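Local coordinates for protein lactaldehyde dehydrogenase (Methanocaldococcus jannaschii, PDB 3PQA) that oxidises lactaldehyde to lactate with NAD as a step of coenzyme F420 biosynthesis, and also accepts several other small aldehydes, at residues D206-E212 against K232-K236; A288-I292 against P375-T379; V314-V320 against R346-F351. All blocks are in the same frame, centred on the assembly; numbering follows the deposited sequence.

Interaction 1 (D206-E212 against K232-K236)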
loop_
_atom_site.group_PDB
_atom_site.type_symbol
_atom_site.label_atom_id
_atom_site.label_comp_id
_atom_site.label_asym_id
_atom_site.label_seq_id
_atom_site.Cartn_x
_atom_site.Cartn_y
_atom_site.Cartn_z
ATOM N N ASP B 206 -14.950 16.425 -30.246
ATOM C CA ASP B 206 -14.985 17.791 -29.722
ATOM C C ASP B 206 -16.129 18.024 -28.724
ATOM O O ASP B 206 -15.934 18.673 -27.689
ATOM C CB ASP B 206 -15.085 18.801 -30.869
ATOM C CG ASP B 206 -14.984 20.232 -30.391
ATOM O OD1 ASP B 206 -13.860 20.658 -30.039
ATOM O OD2 ASP B 206 -16.024 20.920 -30.348
ATOM N N GLU B 207 -17.323 17.515 -29.041
ATOM C CA GLU B 207 -18.468 17.676 -28.148
ATOM C C GLU B 207 -18.250 16.965 -26.805
ATOM O O GLU B 207 -18.623 17.495 -25.774
ATOM C CB GLU B 207 -19.790 17.231 -28.809
ATOM C CG GLU B 207 -21.033 17.502 -27.949
ATOM C CD GLU B 207 -21.167 18.965 -27.526
ATOM O OE1 GLU B 207 -20.783 19.860 -28.305
ATOM O OE2 GLU B 207 -21.671 19.226 -26.416
ATOM N N ILE B 208 -17.624 15.789 -26.824
ATOM C CA ILE B 208 -17.329 15.062 -25.592
ATOM C C ILE B 208 -16.366 15.862 -24.703
ATOM O O ILE B 208 -16.548 15.940 -23.484
ATOM C CB ILE B 208 -16.744 13.659 -25.885
ATOM C CG1 ILE B 208 -17.822 12.765 -26.520
ATOM C CG2 ILE B 208 -16.183 13.023 -24.606
ATOM C CD1 ILE B 208 -17.330 11.373 -26.928
ATOM N N VAL B 209 -15.372 16.478 -25.335
ATOM C CA VAL B 209 -14.367 17.284 -24.634
ATOM C C VAL B 209 -14.961 18.540 -24.016
ATOM O O VAL B 209 -14.671 18.860 -22.860
ATOM C CB VAL B 209 -13.192 17.656 -25.576
ATOM C CG1 VAL B 209 -12.246 18.653 -24.931
ATOM C CG2 VAL B 209 -12.426 16.407 -25.987
ATOM N N VAL B 210 -15.800 19.245 -24.777
ATOM C CA VAL B 210 -16.342 20.543 -24.346
ATOM C C VAL B 210 -17.612 20.470 -23.486
ATOM O O VAL B 210 -17.873 21.383 -22.696
ATOM C CB VAL B 210 -16.578 21.528 -25.545
ATOM C CG1 VAL B 210 -15.284 21.751 -26.329
ATOM C CG2 VAL B 210 -17.723 21.056 -26.466
ATOM N N ASN B 211 -18.394 19.398 -23.632
ATOM C CA ASN B 211 -19.681 19.287 -22.926
ATOM C C ASN B 211 -19.528 19.322 -21.406
ATOM O O ASN B 211 -18.803 18.507 -20.836
ATOM C CB ASN B 211 -20.411 18.009 -23.333
ATOM C CG ASN B 211 -21.876 18.037 -22.964
ATOM O OD1 ASN B 211 -22.238 18.066 -21.783
ATOM N ND2 ASN B 211 -22.736 18.022 -23.981
ATOM N N GLU B 212 -20.241 20.235 -20.754
ATOM C CA GLU B 212 -20.072 20.453 -19.313
ATOM C C GLU B 212 -20.621 19.323 -18.438
ATOM O O GLU B 212 -20.355 19.291 -17.234
ATOM C CB GLU B 212 -20.652 21.818 -18.901
ATOM C CG GLU B 212 -20.005 22.986 -19.651
ATOM C CD GLU B 212 -19.861 24.267 -18.827
ATOM O OE1 GLU B 212 -19.385 25.275 -19.402
ATOM O OE2 GLU B 212 -20.215 24.281 -17.620
ATOM N N LYS B 232 -9.402 23.198 -24.098
ATOM C CA LYS B 232 -10.843 23.204 -24.373
ATOM C C LYS B 232 -11.695 22.450 -23.353
ATOM O O LYS B 232 -12.912 22.653 -23.305
ATOM C CB LYS B 232 -11.125 22.625 -25.764
ATOM C CG LYS B 232 -10.778 23.537 -26.924
ATOM C CD LYS B 232 -10.933 22.799 -28.249
ATOM C CE LYS B 232 -12.390 22.427 -28.542
ATOM N NZ LYS B 232 -13.173 23.429 -29.341
ATOM N N ALA B 233 -11.070 21.577 -22.558
ATOM C CA ALA B 233 -11.812 20.695 -21.653
ATOM C C ALA B 233 -12.521 21.430 -20.513
ATOM O O ALA B 233 -13.618 21.034 -20.107
ATOM C CB ALA B 233 -10.894 19.591 -21.099
ATOM N N GLY B 234 -11.902 22.492 -20.002
ATOM C CA GLY B 234 -12.474 23.229 -18.877
ATOM C C GLY B 234 -12.348 22.448 -17.580
ATOM O O GLY B 234 -11.373 21.711 -17.376
ATOM N N PHE B 235 -13.350 22.591 -16.718
ATOM C CA PHE B 235 -13.336 21.981 -15.392
ATOM C C PHE B 235 -13.697 20.483 -15.459
ATOM O O PHE B 235 -14.812 20.080 -15.136
ATOM C CB PHE B 235 -14.304 22.737 -14.477
ATOM C CG PHE B 235 -13.962 22.673 -13.006
ATOM C CD1 PHE B 235 -13.591 21.473 -12.399
ATOM C CD2 PHE B 235 -14.061 23.813 -12.216
ATOM C CE1 PHE B 235 -13.305 21.420 -11.034
ATOM C CE2 PHE B 235 -13.773 23.766 -10.855
ATOM C CZ PHE B 235 -13.399 22.568 -10.267
ATOM N N LYS B 236 -12.729 19.672 -15.860
ATOM C CA LYS B 236 -12.879 18.232 -15.969
ATOM C C LYS B 236 -11.567 17.644 -15.492
ATOM O O LYS B 236 -10.529 18.308 -15.595
ATOM C CB LYS B 236 -13.045 17.818 -17.436
ATOM C CG LYS B 236 -14.344 18.213 -18.094
ATOM C CD LYS B 236 -14.438 17.599 -19.500
ATOM C CE LYS B 236 -15.759 17.942 -20.155
ATOM N NZ LYS B 236 -15.919 19.399 -20.315
HETATM O O HOH W 1 -16.540 23.304 -29.868
#

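Interaction 2 (A288-I292 against P375-T379)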
loop_
_atom_site.group_PDB
_atom_site.type_symbol
_atom_site.label_atom_id
_atom_site.label_comp_id
_atom_site.label_asym_id
_atom_site.label_seq_id
_atom_site.Cartn_x
_atom_site.Cartn_y
_atom_site.Cartn_z
ATOM N N ALA B 288 29.091 1.636 -34.134
ATOM C CA ALA B 288 28.025 2.113 -35.015
ATOM C C ALA B 288 27.969 1.358 -36.342
ATOM O O ALA B 288 26.891 0.951 -36.781
ATOM C CB ALA B 288 28.153 3.607 -35.250
ATOM N N ASP B 289 29.122 1.168 -36.979
ATOM C CA ASP B 289 29.160 0.424 -38.239
ATOM C C ASP B 289 28.638 -1.005 -38.107
ATOM O O ASP B 289 27.869 -1.455 -38.957
ATOM C CB ASP B 289 30.570 0.401 -38.847
ATOM C CG ASP B 289 31.070 1.781 -39.232
ATOM O OD1 ASP B 289 30.263 2.654 -39.611
ATOM O OD2 ASP B 289 32.301 1.977 -39.181
ATOM N N LYS B 290 29.071 -1.722 -37.069
ATOM C CA LYS B 290 28.646 -3.101 -36.886
ATOM C C LYS B 290 27.161 -3.159 -36.581
ATOM O O LYS B 290 26.447 -4.001 -37.125
ATOM C CB LYS B 290 29.415 -3.775 -35.759
ATOM C CG LYS B 290 30.871 -4.025 -36.056
ATOM C CD LYS B 290 31.505 -4.822 -34.906
ATOM C CE LYS B 290 31.292 -4.125 -33.554
ATOM N NZ LYS B 290 30.829 -5.097 -32.533
ATOM N N PHE B 291 26.700 -2.256 -35.718
ATOM C CA PHE B 291 25.288 -2.239 -35.372
ATOM C C PHE B 291 24.428 -1.926 -36.589
ATOM O O PHE B 291 23.449 -2.611 -36.838
ATOM C CB PHE B 291 24.962 -1.237 -34.272
ATOM C CG PHE B 291 23.487 -1.110 -34.031
ATOM C CD1 PHE B 291 22.831 -2.017 -33.212
ATOM C CD2 PHE B 291 22.748 -0.122 -34.675
ATOM C CE1 PHE B 291 21.452 -1.926 -33.012
ATOM C CE2 PHE B 291 21.370 -0.009 -34.488
ATOM C CZ PHE B 291 20.716 -0.910 -33.661
ATOM N N ILE B 292 24.795 -0.886 -37.338
ATOM C CA ILE B 292 24.036 -0.500 -38.527
ATOM C C ILE B 292 23.944 -1.652 -39.541
ATOM O O ILE B 292 22.867 -1.957 -40.037
ATOM C CB ILE B 292 24.573 0.802 -39.161
ATOM C CG1 ILE B 292 24.254 2.001 -38.252
ATOM C CG2 ILE B 292 23.983 1.004 -40.562
ATOM C CD1 ILE B 292 25.044 3.293 -38.570
ATOM N N PRO B 375 15.765 6.891 -37.854
ATOM C CA PRO B 375 17.037 7.612 -37.873
ATOM C C PRO B 375 17.995 7.016 -36.852
ATOM O O PRO B 375 17.595 6.699 -35.717
ATOM C CB PRO B 375 16.650 9.025 -37.462
ATOM C CG PRO B 375 15.450 8.807 -36.547
ATOM C CD PRO B 375 14.732 7.597 -37.068
ATOM N N ILE B 376 19.244 6.850 -37.275
ATOM C CA ILE B 376 20.306 6.344 -36.417
ATOM C C ILE B 376 21.361 7.437 -36.340
ATOM O O ILE B 376 21.773 7.968 -37.377
ATOM C CB ILE B 376 20.941 5.055 -36.991
ATOM C CG1 ILE B 376 19.891 3.928 -37.058
ATOM C CG2 ILE B 376 22.162 4.636 -36.143
ATOM C CD1 ILE B 376 20.325 2.694 -37.823
ATOM N N ILE B 377 21.780 7.779 -35.121
ATOM C CA ILE B 377 22.758 8.830 -34.901
ATOM C C ILE B 377 23.937 8.234 -34.168
ATOM O O ILE B 377 23.777 7.690 -33.070
ATOM C CB ILE B 377 22.186 9.991 -34.048
ATOM C CG1 ILE B 377 20.933 10.595 -34.693
ATOM C CG2 ILE B 377 23.271 11.046 -33.758
ATOM C CD1 ILE B 377 19.627 9.850 -34.340
ATOM N N ARG B 378 25.125 8.310 -34.764
ATOM C CA ARG B 378 26.308 7.818 -34.059
ATOM C C ARG B 378 26.886 8.950 -33.216
ATOM O O ARG B 378 26.976 10.096 -33.670
ATOM C CB ARG B 378 27.350 7.201 -35.012
ATOM C CG ARG B 378 28.252 8.187 -35.738
ATOM C CD ARG B 378 29.253 7.440 -36.607
ATOM N NE ARG B 378 28.590 6.692 -37.674
ATOM C CZ ARG B 378 29.075 5.595 -38.252
ATOM N NH1 ARG B 378 28.384 4.991 -39.214
ATOM N NH2 ARG B 378 30.246 5.094 -37.867
ATOM N N THR B 379 27.233 8.647 -31.972
ATOM C CA THR B 379 27.702 9.676 -31.070
ATOM C C THR B 379 28.558 9.105 -29.948
ATOM O O THR B 379 28.750 7.896 -29.866
ATOM C CB THR B 379 26.510 10.489 -30.485
ATOM O OG1 THR B 379 27.021 11.605 -29.756
ATOM C CG2 THR B 379 25.663 9.629 -29.578
#

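Interaction 3 (V314-V320 against R346-F351)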
loop_
_atom_site.group_PDB
_atom_site.type_symbol
_atom_site.label_atom_id
_atom_site.label_comp_id
_atom_site.label_asym_id
_atom_site.label_seq_id
_atom_site.Cartn_x
_atom_site.Cartn_y
_atom_site.Cartn_z
ATOM N N VAL B 314 5.048 -6.649 -41.827
ATOM C CA VAL B 314 4.736 -5.216 -41.886
ATOM C C VAL B 314 3.608 -4.944 -42.883
ATOM O O VAL B 314 3.752 -5.214 -44.082
ATOM C CB VAL B 314 5.986 -4.376 -42.311
ATOM C CG1 VAL B 314 5.662 -2.872 -42.343
ATOM C CG2 VAL B 314 7.152 -4.661 -41.393
ATOM N N GLY B 315 2.492 -4.421 -42.379
ATOM C CA GLY B 315 1.377 -4.006 -43.233
ATOM C C GLY B 315 1.444 -2.530 -43.593
ATOM O O GLY B 315 2.463 -1.864 -43.358
ATOM N N PRO B 316 0.354 -1.996 -44.163
ATOM C CA PRO B 316 0.351 -0.603 -44.592
ATOM C C PRO B 316 0.202 0.393 -43.431
ATOM O O PRO B 316 -0.217 0.014 -42.324
ATOM C CB PRO B 316 -0.895 -0.532 -45.464
ATOM C CG PRO B 316 -1.844 -1.491 -44.786
ATOM C CD PRO B 316 -0.967 -2.633 -44.341
ATOM N N LEU B 317 0.540 1.649 -43.703
ATOM C CA LEU B 317 0.157 2.762 -42.838
ATOM C C LEU B 317 -1.353 2.995 -42.945
ATOM O O LEU B 317 -2.004 2.503 -43.871
ATOM C CB LEU B 317 0.941 4.027 -43.198
ATOM C CG LEU B 317 2.468 3.913 -43.076
ATOM C CD1 LEU B 317 3.124 5.229 -43.450
ATOM C CD2 LEU B 317 2.865 3.499 -41.655
ATOM N N ILE B 318 -1.908 3.745 -41.997
ATOM C CA ILE B 318 -3.360 3.813 -41.845
ATOM C C ILE B 318 -4.068 4.559 -42.981
ATOM O O ILE B 318 -5.274 4.395 -43.163
ATOM C CB ILE B 318 -3.758 4.428 -40.486
ATOM C CG1 ILE B 318 -5.227 4.106 -40.158
ATOM C CG2 ILE B 318 -3.489 5.938 -40.494
ATOM C CD1 ILE B 318 -5.557 2.593 -40.051
ATOM N N SER B 319 -3.326 5.376 -43.727
ATOM C CA SER B 319 -3.897 6.140 -44.836
ATOM C C SER B 319 -2.829 6.500 -45.854
ATOM O O SER B 319 -1.638 6.589 -45.514
ATOM C CB SER B 319 -4.567 7.423 -44.327
ATOM O OG SER B 319 -3.602 8.403 -43.973
ATOM N N VAL B 320 -3.259 6.706 -47.103
ATOM C CA VAL B 320 -2.373 7.200 -48.155
ATOM C C VAL B 320 -1.868 8.597 -47.794
ATOM O O VAL B 320 -0.686 8.889 -47.974
ATOM C CB VAL B 320 -3.083 7.232 -49.533
ATOM C CG1 VAL B 320 -2.102 7.608 -50.632
ATOM C CG2 VAL B 320 -3.683 5.886 -49.830
ATOM N N ARG B 346 7.461 3.702 -51.183
ATOM C CA ARG B 346 6.044 3.702 -50.837
ATOM C C ARG B 346 5.260 3.038 -51.975
ATOM O O ARG B 346 5.588 3.223 -53.145
ATOM C CB ARG B 346 5.586 5.161 -50.666
ATOM C CG ARG B 346 4.196 5.356 -50.138
ATOM C CD ARG B 346 3.892 6.823 -49.820
ATOM N NE ARG B 346 3.822 7.707 -50.984
ATOM C CZ ARG B 346 2.782 7.819 -51.810
ATOM N NH1 ARG B 346 1.694 7.071 -51.660
ATOM N NH2 ARG B 346 2.845 8.675 -52.817
ATOM N N ASP B 347 4.246 2.256 -51.630
ATOM C CA ASP B 347 3.299 1.738 -52.610
ATOM C C ASP B 347 1.915 2.033 -52.059
ATOM O O ASP B 347 1.402 1.272 -51.235
ATOM C CB ASP B 347 3.488 0.239 -52.790
ATOM C CG ASP B 347 2.564 -0.350 -53.843
ATOM O OD1 ASP B 347 1.745 0.390 -54.449
ATOM O OD2 ASP B 347 2.659 -1.575 -54.065
ATOM N N LYS B 348 1.331 3.146 -52.504
ATOM C CA LYS B 348 0.136 3.723 -51.880
ATOM C C LYS B 348 0.413 3.932 -50.380
ATOM O O LYS B 348 1.342 4.648 -50.028
ATOM C CB LYS B 348 -1.114 2.876 -52.142
ATOM C CG LYS B 348 -1.481 2.756 -53.629
ATOM C CD LYS B 348 -2.418 1.584 -53.863
ATOM C CE LYS B 348 -1.689 0.261 -53.608
ATOM N NZ LYS B 348 -2.597 -0.912 -53.667
ATOM N N ALA B 349 -0.351 3.290 -49.506
ATOM C CA ALA B 349 -0.120 3.449 -48.070
ATOM C C ALA B 349 0.916 2.463 -47.507
ATOM O O ALA B 349 1.307 2.567 -46.333
ATOM C CB ALA B 349 -1.437 3.362 -47.303
ATOM N N LEU B 350 1.355 1.514 -48.332
ATOM C CA LEU B 350 2.339 0.526 -47.902
ATOM C C LEU B 350 3.737 1.152 -47.888
ATOM O O LEU B 350 4.341 1.409 -48.937
ATOM C CB LEU B 350 2.279 -0.742 -48.766
ATOM C CG LEU B 350 3.050 -1.974 -48.279
ATOM C CD1 LEU B 350 2.523 -2.469 -46.922
ATOM C CD2 LEU B 350 2.996 -3.106 -49.304
ATOM N N PHE B 351 4.237 1.422 -46.685
ATOM C CA PHE B 351 5.518 2.094 -46.532
ATOM C C PHE B 351 6.582 1.102 -46.093
ATOM O O PHE B 351 6.432 0.429 -45.068
ATOM C CB PHE B 351 5.421 3.258 -45.543
ATOM C CG PHE B 351 6.375 4.378 -45.846
ATOM C CD1 PHE B 351 7.731 4.245 -45.572
ATOM C CD2 PHE B 351 5.916 5.553 -46.439
ATOM C CE1 PHE B 351 8.622 5.264 -45.860
ATOM C CE2 PHE B 351 6.802 6.580 -46.756
ATOM C CZ PHE B 351 8.163 6.438 -46.458
HETATM O O HOH W 2 3.867 0.492 -44.055
#

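Interaction 1 (D206-E212 against K232-K236)
Lys236 reaches out to the C-terminal end of helix 201-210, where Val209, in the last turn, and Asn211, just past it, present their backbone carbonyls. The contact belongs to the Rossmann-like NAD-binding domain of an aldehyde dehydrogenase. The 232-236 loop joins helix 223-232 to strand 237-241. The Lys236 chain runs extended as far as CE and bends only at its last bond (chi4 61°). This bend turns NZ towards three carbonyl oxygens. Lys236 NZ donates to Val209 O at 2.9 Å, approaching from a direction tilted 32° from that carbonyl plane. Lys236 NZ also donates to Ala233 O of its own loop at 2.8 Å, this time in the carbonyl plane. A third, weak bond goes to Asn211 O. Backbone oxygens of both segments thus satisfy the buried ammonium, and the loop is tied to the helix end. Asn211, the first residue to leave the helix, is held in turn by its ND2, which donates to Glu207 OE2 at 2.9 Å. Glu207 also pairs with Arg33.

The apolar part lies between the two lysines. Val209 places CG1 anti to the backbone N (chi1 172°), and this methyl rests on the loop backbone, 3.9 Å from Ala233 CA. The Ala233 methyl lies beside it, with CB 4.2 Å from Val209 CG1. Lys232 takes the outer, exposed edge. Its chain lies side by side with Val210 and points the same way. Asp206 crosses the Lys232 chain at about a right angle. The salt bridge between them is less certain, because Asp206 OD1 sits too close to the lysine chain in the model. The other carboxylate oxygen, Asp206 OD2, pairs with NH1 of Arg33.

Interaction 2 (A288-I292 against P375-T379)
Ile292 and Ile376 form the packed centre where helix 288-300 lies on strand 373-379. This is a helix-on-sheet layer of the alpha/beta catalytic domain of the aldehyde dehydrogenase fold. The short segments run nearly antiparallel, at 160°, with their axes 10.0 Å apart. The two isoleucines slide past each other in opposite directions. Ile292 CG1 meets Ile376 CG2 at 4.0 Å. The end of Ile376, CD1, comes to the edge of the Phe291 ring, 4.4 Å from CE2. On the buried side Phe291 also packs on Val260 and Leu263 of helix 256-268.

Towards the solvent the contact becomes polar. Arg378 leaves the strand with CG between its backbone N and carbonyl carbon (chi1 81°) and bends at chi3. This carries the guanidinium over the start of the helix segment. One face receives the Ala288 methyl, whose CB is 3.7 Å from Arg378 NH2. Ile292 CD1 approaches the group obliquely. Glu357 of the neighbouring strand holds NE, so the guanidinium bridges strand and helix. Asp289 is exposed, and its carboxylate plane is turned 59° from the guanidinium. Both end nitrogens grip a single oxygen, which lies in the guanidinium plane: Arg378 NH1 and NH2 are each 3.0 Å from Asp289 OD1.

Interaction 3 (V314-V320 against R346-F351)
Ala349 is the bump that enters the bend of segment 314-320. Its methyl points into a hollow walled by backbone atoms. Ala349 CB lies 3.6 Å from Leu317 O and 3.7 Å from Ser319 O. Val320 N continues this wall, and the Val320 CG2 methyl lies beyond it. The same residue also offers its carbonyl. Leu317 N donates to Ala349 O at 2.9 Å, from above the carbonyl plane rather than on a lone pair. The Leu317 side chain then curls past this oxygen and sets its branch CD1 3.7 Å from Phe351 CB. It meets the ring of Phe351 obliquely.

Ala349 sits in the turn of a two-residue beta hairpin, a type II' turn from Asp347 to Leu350. Lys348 takes the positive phi of that turn. Facing it, Ser319 is the N-cap of helix 320-335, and its OG caps the backbone N of His322. The hairpin tip lies against the loop just before the helix start.

Leu350 makes a second projection. With CG anti to the backbone N (chi1 -168°), it lays CD1 against the flat peptide link of Gly315 and Pro316, 3.5 Å from Pro316 N. A water also spans the two segments, donating to Gly315 O and Phe351 O. At the other end the Val320 and Arg346 side chains cross at about a right angle, with Val320 CG1 4.0 Å from Arg346 NH1. The Arg346 guanidinium is held by several bonds: NE pairs with Glu327, and Arg346 NH1 donates to Lys348 O at 2.9 Å.

Overall arrangement
Interaction 1 lies in the NAD-binding domain. Interactions 2 and 3 belong to the catalytic part of the chain. The centres of interactions 1 and 2 are about 45 Å apart, on opposite sides of the chain centre. Interaction 3 is about 34 Å from interaction 1 and about 26 Å from interaction 2, centre to centre. It is nested in the chain between the segments of interaction 2, and the two share a sheet, in which strands 350-357 and 373-379 are neighbours. Interaction 1 is near the probable cofactor site: the Val209 side chain is about 7 Å from that of Val225. Its loop leads into strand 237-241, which ends at Glu241, a probable active-site residue. Interactions 2 and 3 lie away from these sites.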